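Local structure of RNA-induced transcriptional silencing complex protein tas3 (Schizosaccharomyces pombe, 3D1B) at residues 21-27 and 118-123; 66-72 and 105-111; 77-81 and 99-103. The protein joins Ago1 and Chp1 in the core of the RITS complex for RNA-interference-driven heterochromatin formation and chromosome segregation, this chain being its C-terminal alpha motif. All coordinates share one frame; numbering follows the deposited sequence.

Contact 1 (21-27 and 118-123); sequences WLKSLSF and EASILE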
loop_
_atom_site.group_PDB
_atom_site.type_symbol
_atom_site.label_atom_id
_atom_site.label_comp_id
_atom_site.label_asym_id
_atom_site.label_seq_id
_atom_site.Cartn_x
_atom_site.Cartn_y
_atom_site.Cartn_z
ATOM N N TRP A 21 -2.784 17.126 -7.783
ATOM C CA TRP A 21 -3.614 17.439 -6.627
ATOM C C TRP A 21 -2.831 17.227 -5.338
ATOM O O TRP A 21 -2.919 18.025 -4.406
ATOM C CB TRP A 21 -4.875 16.566 -6.611
ATOM C CG TRP A 21 -5.877 16.937 -7.671
ATOM C CD1 TRP A 21 -5.971 18.132 -8.328
ATOM C CD2 TRP A 21 -6.947 16.122 -8.169
ATOM N NE1 TRP A 21 -7.029 18.111 -9.204
ATOM C CE2 TRP A 21 -7.646 16.891 -9.128
ATOM C CE3 TRP A 21 -7.384 14.817 -7.899
ATOM C CZ2 TRP A 21 -8.760 16.398 -9.817
ATOM C CZ3 TRP A 21 -8.493 14.327 -8.587
ATOM C CH2 TRP A 21 -9.167 15.119 -9.535
ATOM N N LEU A 22 -2.073 16.141 -5.282
ATOM C CA LEU A 22 -1.268 15.856 -4.103
ATOM C C LEU A 22 -0.292 17.005 -3.856
ATOM O O LEU A 22 -0.165 17.507 -2.738
ATOM C CB LEU A 22 -0.486 14.560 -4.302
ATOM C CG LEU A 22 0.686 14.337 -3.349
ATOM C CD1 LEU A 22 0.179 14.233 -1.914
ATOM C CD2 LEU A 22 1.421 13.066 -3.759
ATOM N N LYS A 23 0.396 17.419 -4.913
ATOM C CA LYS A 23 1.359 18.507 -4.793
ATOM C C LYS A 23 0.709 19.818 -4.379
ATOM O O LYS A 23 1.381 20.703 -3.840
ATOM C CB LYS A 23 2.096 18.708 -6.117
ATOM C CG LYS A 23 3.036 17.576 -6.471
ATOM C CD LYS A 23 3.801 17.908 -7.738
ATOM C CE LYS A 23 4.812 16.834 -8.076
ATOM N NZ LYS A 23 5.440 17.126 -9.397
ATOM N N SER A 24 -0.594 19.933 -4.621
ATOM C CA SER A 24 -1.341 21.149 -4.297
ATOM C C SER A 24 -1.877 21.207 -2.867
ATOM O O SER A 24 -2.415 22.231 -2.449
ATOM C CB SER A 24 -2.499 21.322 -5.279
ATOM O OG SER A 24 -2.014 21.399 -6.614
ATOM N N LEU A 25 -1.753 20.111 -2.124
ATOM C CA LEU A 25 -2.223 20.096 -0.738
ATOM C C LEU A 25 -1.300 20.955 0.108
ATOM O O LEU A 25 -0.084 20.852 -0.000
ATOM C CB LEU A 25 -2.223 18.669 -0.188
ATOM C CG LEU A 25 -3.306 17.756 -0.755
ATOM C CD1 LEU A 25 -3.043 16.319 -0.326
ATOM C CD2 LEU A 25 -4.671 18.229 -0.272
ATOM N N SER A 26 -1.881 21.792 0.960
ATOM C CA SER A 26 -1.085 22.658 1.818
ATOM C C SER A 26 -0.135 21.834 2.676
ATOM O O SER A 26 1.013 22.222 2.910
ATOM C CB SER A 26 -2.000 23.497 2.710
ATOM O OG SER A 26 -2.831 24.333 1.921
ATOM N N PHE A 27 -0.620 20.687 3.141
ATOM C CA PHE A 27 0.178 19.797 3.974
ATOM C C PHE A 27 1.425 19.325 3.230
ATOM O O PHE A 27 2.501 19.199 3.812
ATOM C CB PHE A 27 -0.683 18.605 4.406
ATOM C CG PHE A 27 0.015 17.629 5.313
ATOM C CD1 PHE A 27 0.599 18.052 6.506
ATOM C CD2 PHE A 27 0.064 16.276 4.982
ATOM C CE1 PHE A 27 1.223 17.138 7.360
ATOM C CE2 PHE A 27 0.684 15.353 5.827
ATOM C CZ PHE A 27 1.265 15.789 7.019
ATOM N N GLU A 118 -9.580 19.915 1.992
ATOM C CA GLU A 118 -8.828 20.538 0.912
ATOM C C GLU A 118 -8.747 19.576 -0.269
ATOM O O GLU A 118 -8.912 19.975 -1.425
ATOM C CB GLU A 118 -7.426 20.893 1.404
ATOM C CG GLU A 118 -6.755 22.003 0.642
ATOM C CD GLU A 118 -5.429 22.392 1.265
ATOM O OE1 GLU A 118 -4.483 21.590 1.183
ATOM O OE2 GLU A 118 -5.339 23.494 1.848
ATOM N N ALA A 119 -8.503 18.301 0.022
ATOM C CA ALA A 119 -8.405 17.293 -1.027
ATOM C C ALA A 119 -9.726 17.167 -1.776
ATOM O O ALA A 119 -9.748 17.024 -3.001
ATOM C CB ALA A 119 -8.015 15.943 -0.428
ATOM N N SER A 120 -10.829 17.214 -1.036
ATOM C CA SER A 120 -12.147 17.096 -1.645
ATOM C C SER A 120 -12.407 18.273 -2.579
ATOM O O SER A 120 -12.982 18.108 -3.657
ATOM C CB SER A 120 -13.227 17.047 -0.562
ATOM O OG SER A 120 -14.508 16.843 -1.137
ATOM N N ILE A 121 -11.983 19.461 -2.156
ATOM C CA ILE A 121 -12.163 20.669 -2.959
ATOM C C ILE A 121 -11.331 20.603 -4.244
ATOM O O ILE A 121 -11.805 20.972 -5.320
ATOM C CB ILE A 121 -11.773 21.929 -2.149
ATOM C CG1 ILE A 121 -12.798 22.154 -1.032
ATOM C CG2 ILE A 121 -11.700 23.150 -3.063
ATOM C CD1 ILE A 121 -12.442 23.278 -0.072
ATOM N N LEU A 122 -10.095 20.129 -4.137
ATOM C CA LEU A 122 -9.234 20.025 -5.313
ATOM C C LEU A 122 -9.811 19.063 -6.344
ATOM O O LEU A 122 -9.744 19.304 -7.552
ATOM C CB LEU A 122 -7.832 19.554 -4.912
ATOM C CG LEU A 122 -6.986 20.536 -4.100
ATOM C CD1 LEU A 122 -5.711 19.847 -3.639
ATOM C CD2 LEU A 122 -6.657 21.763 -4.949
ATOM N N GLU A 123 -10.384 17.972 -5.850
ATOM C CA GLU A 123 -10.968 16.937 -6.695
ATOM C C GLU A 123 -12.307 17.355 -7.299
ATOM O O GLU A 123 -12.606 16.912 -8.430
ATOM C CB GLU A 123 -11.125 15.657 -5.871
ATOM C CG GLU A 123 -11.756 14.491 -6.601
ATOM C CD GLU A 123 -11.576 13.195 -5.844
ATOM O OE1 GLU A 123 -11.631 13.235 -4.598
ATOM O OE2 GLU A 123 -11.377 12.141 -6.487
HETATM O O HOH W 1 -3.498 20.050 3.140
#

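Contact 2 (66-72 and 105-111); sequences FPIQENQ and KNLSLDF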
loop_
_atom_site.group_PDB
_atom_site.type_symbol
_atom_site.label_atom_id
_atom_site.label_comp_id
_atom_site.label_asym_id
_atom_site.label_seq_id
_atom_site.Cartn_x
_atom_site.Cartn_y
_atom_site.Cartn_z
ATOM N N PHE A 66 3.301 18.923 11.628
ATOM C CA PHE A 66 1.862 18.882 11.849
ATOM C C PHE A 66 1.505 18.917 13.329
ATOM O O PHE A 66 2.284 18.483 14.181
ATOM C CB PHE A 66 1.247 17.635 11.192
ATOM C CG PHE A 66 1.905 16.340 11.586
ATOM C CD1 PHE A 66 1.543 15.676 12.752
ATOM C CD2 PHE A 66 2.876 15.769 10.768
ATOM C CE1 PHE A 66 2.138 14.456 13.093
ATOM C CE2 PHE A 66 3.475 14.553 11.100
ATOM C CZ PHE A 66 3.105 13.893 12.264
ATOM N N PRO A 67 0.324 19.459 13.654
ATOM C CA PRO A 67 -0.119 19.535 15.047
ATOM C C PRO A 67 -0.343 18.141 15.623
ATOM O O PRO A 67 -0.777 17.224 14.920
ATOM C CB PRO A 67 -1.399 20.358 14.959
ATOM C CG PRO A 67 -1.903 20.057 13.591
ATOM C CD PRO A 67 -0.658 20.087 12.758
ATOM N N ILE A 68 -0.040 17.999 16.907
ATOM C CA ILE A 68 -0.152 16.727 17.601
ATOM C C ILE A 68 -1.147 16.757 18.750
ATOM O O ILE A 68 -1.273 17.763 19.446
ATOM C CB ILE A 68 1.229 16.322 18.185
ATOM C CG1 ILE A 68 2.216 16.058 17.049
ATOM C CG2 ILE A 68 1.094 15.106 19.094
ATOM C CD1 ILE A 68 1.803 14.930 16.156
ATOM N N GLN A 69 -1.864 15.652 18.932
ATOM C CA GLN A 69 -2.790 15.518 20.053
ATOM C C GLN A 69 -2.812 14.046 20.430
ATOM O O GLN A 69 -3.193 13.193 19.629
ATOM C CB GLN A 69 -4.197 15.991 19.695
ATOM C CG GLN A 69 -5.209 15.901 20.854
ATOM C CD GLN A 69 -4.860 16.786 22.051
ATOM O OE1 GLN A 69 -4.440 17.932 21.890
ATOM N NE2 GLN A 69 -5.060 16.260 23.262
ATOM N N GLU A 70 -2.376 13.742 21.647
ATOM C CA GLU A 70 -2.351 12.359 22.100
ATOM C C GLU A 70 -3.696 11.937 22.675
ATOM O O GLU A 70 -4.505 12.777 23.074
ATOM C CB GLU A 70 -1.259 12.166 23.154
ATOM C CG GLU A 70 0.155 12.218 22.599
ATOM C CD GLU A 70 1.207 12.060 23.683
ATOM O OE1 GLU A 70 1.136 11.075 24.446
ATOM O OE2 GLU A 70 2.106 12.923 23.768
ATOM N N ASN A 71 -3.924 10.626 22.700
ATOM C CA ASN A 71 -5.150 10.047 23.241
ATOM C C ASN A 71 -6.405 10.795 22.819
ATOM O O ASN A 71 -7.148 11.321 23.652
ATOM C CB ASN A 71 -5.057 9.994 24.764
ATOM C CG ASN A 71 -3.900 9.147 25.236
ATOM O OD1 ASN A 71 -3.835 7.952 24.945
ATOM N ND2 ASN A 71 -2.969 9.761 25.955
ATOM N N GLN A 72 -6.641 10.833 21.515
ATOM C CA GLN A 72 -7.802 11.520 20.966
ATOM C C GLN A 72 -9.077 10.696 21.178
ATOM O O GLN A 72 -9.046 9.464 21.147
ATOM C CB GLN A 72 -7.554 11.807 19.479
ATOM C CG GLN A 72 -6.210 12.504 19.245
ATOM C CD GLN A 72 -5.990 12.941 17.806
ATOM O OE1 GLN A 72 -6.761 13.735 17.264
ATOM N NE2 GLN A 72 -4.929 12.431 17.185
ATOM N N LYS A 105 0.855 8.434 14.700
ATOM C CA LYS A 105 1.745 9.520 15.084
ATOM C C LYS A 105 1.035 10.648 15.808
ATOM O O LYS A 105 1.598 11.729 15.989
ATOM C CB LYS A 105 2.465 10.045 13.845
ATOM C CG LYS A 105 3.286 8.964 13.165
ATOM C CD LYS A 105 3.916 9.457 11.889
ATOM C CE LYS A 105 4.936 8.453 11.379
ATOM N NZ LYS A 105 5.574 8.909 10.116
ATOM N N ASN A 106 -0.202 10.394 16.221
ATOM C CA ASN A 106 -0.978 11.382 16.955
ATOM C C ASN A 106 -1.247 12.673 16.194
ATOM O O ASN A 106 -1.394 13.728 16.807
ATOM C CB ASN A 106 -0.274 11.707 18.275
ATOM C CG ASN A 106 -0.216 10.514 19.209
ATOM O OD1 ASN A 106 0.824 10.225 19.808
ATOM N ND2 ASN A 106 -1.337 9.822 19.350
ATOM N N LEU A 107 -1.307 12.605 14.865
ATOM C CA LEU A 107 -1.596 13.804 14.093
ATOM C C LEU A 107 -3.006 14.231 14.502
ATOM O O LEU A 107 -3.915 13.409 14.578
ATOM C CB LEU A 107 -1.510 13.505 12.584
ATOM C CG LEU A 107 -1.755 14.666 11.610
ATOM C CD1 LEU A 107 -0.951 14.459 10.334
ATOM C CD2 LEU A 107 -3.238 14.763 11.290
ATOM N N SER A 108 -3.178 15.516 14.790
ATOM C CA SER A 108 -4.468 16.047 15.226
ATOM C C SER A 108 -5.619 15.767 14.261
ATOM O O SER A 108 -5.536 16.086 13.076
ATOM C CB SER A 108 -4.349 17.554 15.448
ATOM O OG SER A 108 -5.619 18.109 15.717
ATOM N N LEU A 109 -6.704 15.192 14.777
ATOM C CA LEU A 109 -7.859 14.871 13.936
ATOM C C LEU A 109 -8.437 16.114 13.247
ATOM O O LEU A 109 -8.839 16.054 12.086
ATOM C CB LEU A 109 -8.948 14.178 14.763
ATOM C CG LEU A 109 -10.059 13.496 13.959
ATOM C CD1 LEU A 109 -9.472 12.319 13.182
ATOM C CD2 LEU A 109 -11.165 13.012 14.891
ATOM N N ASP A 110 -8.484 17.243 13.953
ATOM C CA ASP A 110 -9.011 18.461 13.347
ATOM C C ASP A 110 -8.177 18.837 12.127
ATOM O O ASP A 110 -8.712 19.286 11.114
ATOM C CB ASP A 110 -8.995 19.625 14.341
ATOM C CG ASP A 110 -9.923 19.400 15.516
ATOM O OD1 ASP A 110 -11.084 19.001 15.288
ATOM O OD2 ASP A 110 -9.492 19.631 16.667
ATOM N N PHE A 111 -6.864 18.653 12.233
ATOM C CA PHE A 111 -5.946 18.966 11.138
ATOM C C PHE A 111 -6.198 17.988 9.987
ATOM O O PHE A 111 -6.217 18.377 8.811
ATOM C CB PHE A 111 -4.502 18.846 11.634
ATOM C CG PHE A 111 -3.470 19.315 10.646
ATOM C CD1 PHE A 111 -3.339 20.669 10.344
ATOM C CD2 PHE A 111 -2.604 18.410 10.043
ATOM C CE1 PHE A 111 -2.350 21.111 9.454
ATOM C CE2 PHE A 111 -1.614 18.840 9.155
ATOM C CZ PHE A 111 -1.490 20.192 8.862
HETATM O O HOH W 2 -1.891 8.720 21.848
HETATM O O HOH W 3 -3.775 9.803 18.173
#

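Contact 3 (77-81 and 99-103); sequences QLMFL and YKLVT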
loop_
_atom_site.group_PDB
_atom_site.type_symbol
_atom_site.label_atom_id
_atom_site.label_comp_id
_atom_site.label_asym_id
_atom_site.label_seq_id
_atom_site.Cartn_x
_atom_site.Cartn_y
_atom_site.Cartn_z
ATOM N N GLN A 77 -13.302 10.127 16.218
ATOM C CA GLN A 77 -12.594 9.328 15.231
ATOM C C GLN A 77 -13.570 8.492 14.425
ATOM O O GLN A 77 -13.376 8.287 13.226
ATOM C CB GLN A 77 -11.554 8.443 15.910
ATOM C CG GLN A 77 -10.456 9.263 16.557
ATOM C CD GLN A 77 -9.273 8.427 16.957
ATOM O OE1 GLN A 77 -8.566 7.883 16.105
ATOM N NE2 GLN A 77 -9.047 8.310 18.263
ATOM N N LEU A 78 -14.628 8.016 15.076
ATOM C CA LEU A 78 -15.627 7.220 14.369
ATOM C C LEU A 78 -16.406 8.100 13.395
ATOM O O LEU A 78 -16.735 7.674 12.293
ATOM C CB LEU A 78 -16.583 6.549 15.359
ATOM C CG LEU A 78 -15.921 5.505 16.264
ATOM C CD1 LEU A 78 -16.961 4.912 17.208
ATOM C CD2 LEU A 78 -15.293 4.418 15.419
ATOM N N MET A 79 -16.690 9.333 13.793
ATOM C CA MET A 79 -17.415 10.241 12.913
ATOM C C MET A 79 -16.516 10.580 11.724
ATOM O O MET A 79 -16.995 10.741 10.602
ATOM C CB MET A 79 -17.804 11.515 13.663
ATOM C CG MET A 79 -18.901 12.327 12.986
ATOM S SD MET A 79 -20.434 11.381 12.794
ATOM C CE MET A 79 -20.840 11.103 14.450
ATOM N N PHE A 80 -15.211 10.687 11.973
ATOM C CA PHE A 80 -14.257 10.992 10.904
ATOM C C PHE A 80 -14.286 9.874 9.868
ATOM O O PHE A 80 -14.289 10.129 8.664
ATOM C CB PHE A 80 -12.834 11.118 11.461
ATOM C CG PHE A 80 -11.781 11.353 10.403
ATOM C CD1 PHE A 80 -11.472 12.646 9.977
ATOM C CD2 PHE A 80 -11.111 10.278 9.820
ATOM C CE1 PHE A 80 -10.512 12.865 8.984
ATOM C CE2 PHE A 80 -10.144 10.490 8.820
ATOM C CZ PHE A 80 -9.849 11.785 8.406
ATOM N N LEU A 81 -14.308 8.629 10.343
ATOM C CA LEU A 81 -14.323 7.481 9.441
ATOM C C LEU A 81 -15.650 7.358 8.698
ATOM O O LEU A 81 -15.674 6.970 7.530
ATOM C CB LEU A 81 -14.024 6.189 10.213
ATOM C CG LEU A 81 -12.584 6.065 10.738
ATOM C CD1 LEU A 81 -12.456 4.826 11.615
ATOM C CD2 LEU A 81 -11.606 5.996 9.562
ATOM N N TYR A 99 -5.084 9.393 7.992
ATOM C CA TYR A 99 -5.581 8.774 9.221
ATOM C C TYR A 99 -4.530 7.827 9.814
ATOM O O TYR A 99 -4.529 7.566 11.021
ATOM C CB TYR A 99 -6.893 8.028 8.960
ATOM C CG TYR A 99 -7.579 7.610 10.241
ATOM C CD1 TYR A 99 -8.037 8.567 11.146
ATOM C CD2 TYR A 99 -7.710 6.260 10.579
ATOM C CE1 TYR A 99 -8.607 8.196 12.364
ATOM C CE2 TYR A 99 -8.282 5.877 11.799
ATOM C CZ TYR A 99 -8.725 6.851 12.683
ATOM O OH TYR A 99 -9.281 6.488 13.889
ATOM N N LYS A 100 -3.639 7.302 8.972
ATOM C CA LYS A 100 -2.561 6.436 9.455
ATOM C C LYS A 100 -1.688 7.269 10.392
ATOM O O LYS A 100 -1.112 6.756 11.349
ATOM C CB LYS A 100 -1.664 5.952 8.307
ATOM C CG LYS A 100 -2.332 5.086 7.275
ATOM C CD LYS A 100 -2.787 3.765 7.869
ATOM C CE LYS A 100 -3.543 2.958 6.827
ATOM N NZ LYS A 100 -4.285 1.823 7.443
ATOM N N LEU A 101 -1.573 8.561 10.085
ATOM C CA LEU A 101 -0.762 9.467 10.893
ATOM C C LEU A 101 -1.501 9.861 12.165
ATOM O O LEU A 101 -0.883 10.146 13.191
ATOM C CB LEU A 101 -0.402 10.718 10.080
ATOM C CG LEU A 101 0.447 10.460 8.828
ATOM C CD1 LEU A 101 0.827 11.800 8.209
ATOM C CD2 LEU A 101 1.694 9.672 9.173
ATOM N N VAL A 102 -2.826 9.891 12.093
ATOM C CA VAL A 102 -3.628 10.226 13.267
ATOM C C VAL A 102 -3.426 9.139 14.323
ATOM O O VAL A 102 -3.052 9.420 15.468
ATOM C CB VAL A 102 -5.133 10.318 12.907
ATOM C CG1 VAL A 102 -5.977 10.405 14.175
ATOM C CG2 VAL A 102 -5.377 11.536 12.018
ATOM N N THR A 103 -3.651 7.891 13.927
ATOM C CA THR A 103 -3.509 6.778 14.852
ATOM C C THR A 103 -2.077 6.410 15.226
ATOM O O THR A 103 -1.805 6.066 16.382
ATOM C CB THR A 103 -4.199 5.507 14.300
ATOM O OG1 THR A 103 -3.671 5.203 13.005
ATOM C CG2 THR A 103 -5.703 5.724 14.194
#

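Contact 1 (21-27 and 118-123)
W21, L25 and S26 dock on E118, A119, L122 and E123 in a half-buried contact, polar at one end and apolar at the other, where the turn between helix 14-23 and helix 26-29 meets the last turns of helix 109-122. At the polar end the carboxylate of E118 takes hold of S26 with both oxygens. The backbone S26 N donates to E118 OE1 over 2.6 Å, almost straight at 169°, and S26 OG donates to E118 OE2, also over 2.6 Å. Both donors come from the syn side and lie somewhat out of the carboxylate plane. The serine torsion (chi1 -62°) sets OG beside its own backbone N, turning the two donors to one carboxylate, which E118 reaches on an extended chain. A water donates to E118 OE1 and accepts from F27 N, extending the grip to the next amide. OE1 therefore has two partners at the start of a short helix, a setting that probably favours the ionised carboxylate. The contact closes the all-helical alpha motif at the Tas3 C terminus, bringing its final helix back to its first ones. In the middle, L25 CD2 lies 4.1 Å from A119 CB and 3.9 Å from L122 CD1; F60 also packs on L25, and F90 and V94 on A119. At the apolar end the indole of W21 lies with one face against the end of the helix. E123 CA stands 3.9 Å from the centroid of the W21 six-membered ring, a CH-pi contact only 13° off the normal, and L122 O hangs over the rim of the same face. The E123 carboxylate turns to T88 OG1 and the amides of F90 and A91, while F90 meets the W21 ring edge-to-face.

Contact 2 (66-72 and 105-111)
The F66 ring carries L107 CD1 over one face, 3.9 Å from the ring centroid and shifted toward the rim, with K105 O at its edge near the plane. The F111 ring is covered on one face by P67 CD, which sits over its centre at 3.5 Å, 9° off the normal, while L107 CD2 lies in plane at its edge. F66 CB then closes on F111 CE2 at 3.7 Å, so two aromatics, a proline and a leucine interlock: L107 crosses F66, and P67 crosses F111, each at about a right angle. The third flat group, the amide of Q72, works through its polar atoms. Q72 OE1 accepts from L109 N at 2.9 Å, in the carbonyl plane and on a lone pair; Q72 NE2 donates to L107 O at 3.0 Å, well above the plane of that carbonyl. Gripped at both ends, the amide is fixed in rotation, and its extended chain beyond CG (chi2 -174°) carries it to the turn between the two helices. Between these groups the backbones pair: S108 N donates to P67 O over 2.9 Å and Q69 N to N106 O, also over 2.9 Å, on either side of I68 and L107. N106 ND2 donates to two waters, one shared with N71 N and the other with Q72 NE2, tying the polar rim together. I68 and L107 thus form a single antiparallel bridge, a non-hydrogen-bonded pair, in a fold without strands. It pins the loop preceding helix 74-84 to the tight connection of two consecutive helices: N106 leaves helix 89-105 with positive phi, S108 takes the N-cap position of helix 109-122, and Q72 occupies the amide of L109, that helix's first residue.

Contact 3 (77-81 and 99-103)
Y99 is the centre of this contact, met by Q77 at its hydroxyl and by F80 and L81 along its ring. Y99 OH donates a weak hydrogen bond to Q77 OE1 at 2.7 Å, the amide plane being steeply turned from the ring. L81 CD2 sits over a ring face, offset toward the rim and 4.1 Å from the Y99 centroid. On the same side of that ring F80 slides past in the opposite direction: the planes are 19° apart, but with centroids separated by 5.5 Å the rings barely overlap, and touch mainly through F80 CE2 and Y99 CD1, 3.7 Å apart. With CG anti to the backbone N (chi1 -169°), the tyrosine reaches across to the other helix. Q77 extends beyond CG to present its carbonyl, and V102 CG1 and T103 CG2 both lie 4.1 Å from Q77 OE1; its NE2 is held weakly by Q72 O. Beyond the pair, K100 O accepts from N71 ND2 of the second subunit. Farther out, the segments run nearly antiparallel at 170°, their axes 12.6 Å apart, a gap spanned by these long side chains. Helices 74-84 and 89-105 form an antiparallel hairpin, and helix 109-122 packs on both: F80 touches L109, A112 and S113, V102 touches A112.

Overall arrangement
Along the chain the three contacts are nested: contact 3 lies inside the loop closed by contact 2, and contact 2 inside the loop closed by contact 1. Contacts 2 and 3 are neighbours, centres about 10 Å apart, joined by a probable hydrogen bond (L107 N to L101 O, 3.0 Å). Contact 1 lies about 19 Å from contact 2 and 18 Å from contact 3, centre to centre. Contacts 1 and 2 both use helix 109-122, near its two ends, and contact 3 joins helix 74-84 to helix 89-105, the helix before it. F27, from contact 1, packs on F66, L107 and F111 of contact 2 and on L101 of 99-103, joining the first and last helices of the motif.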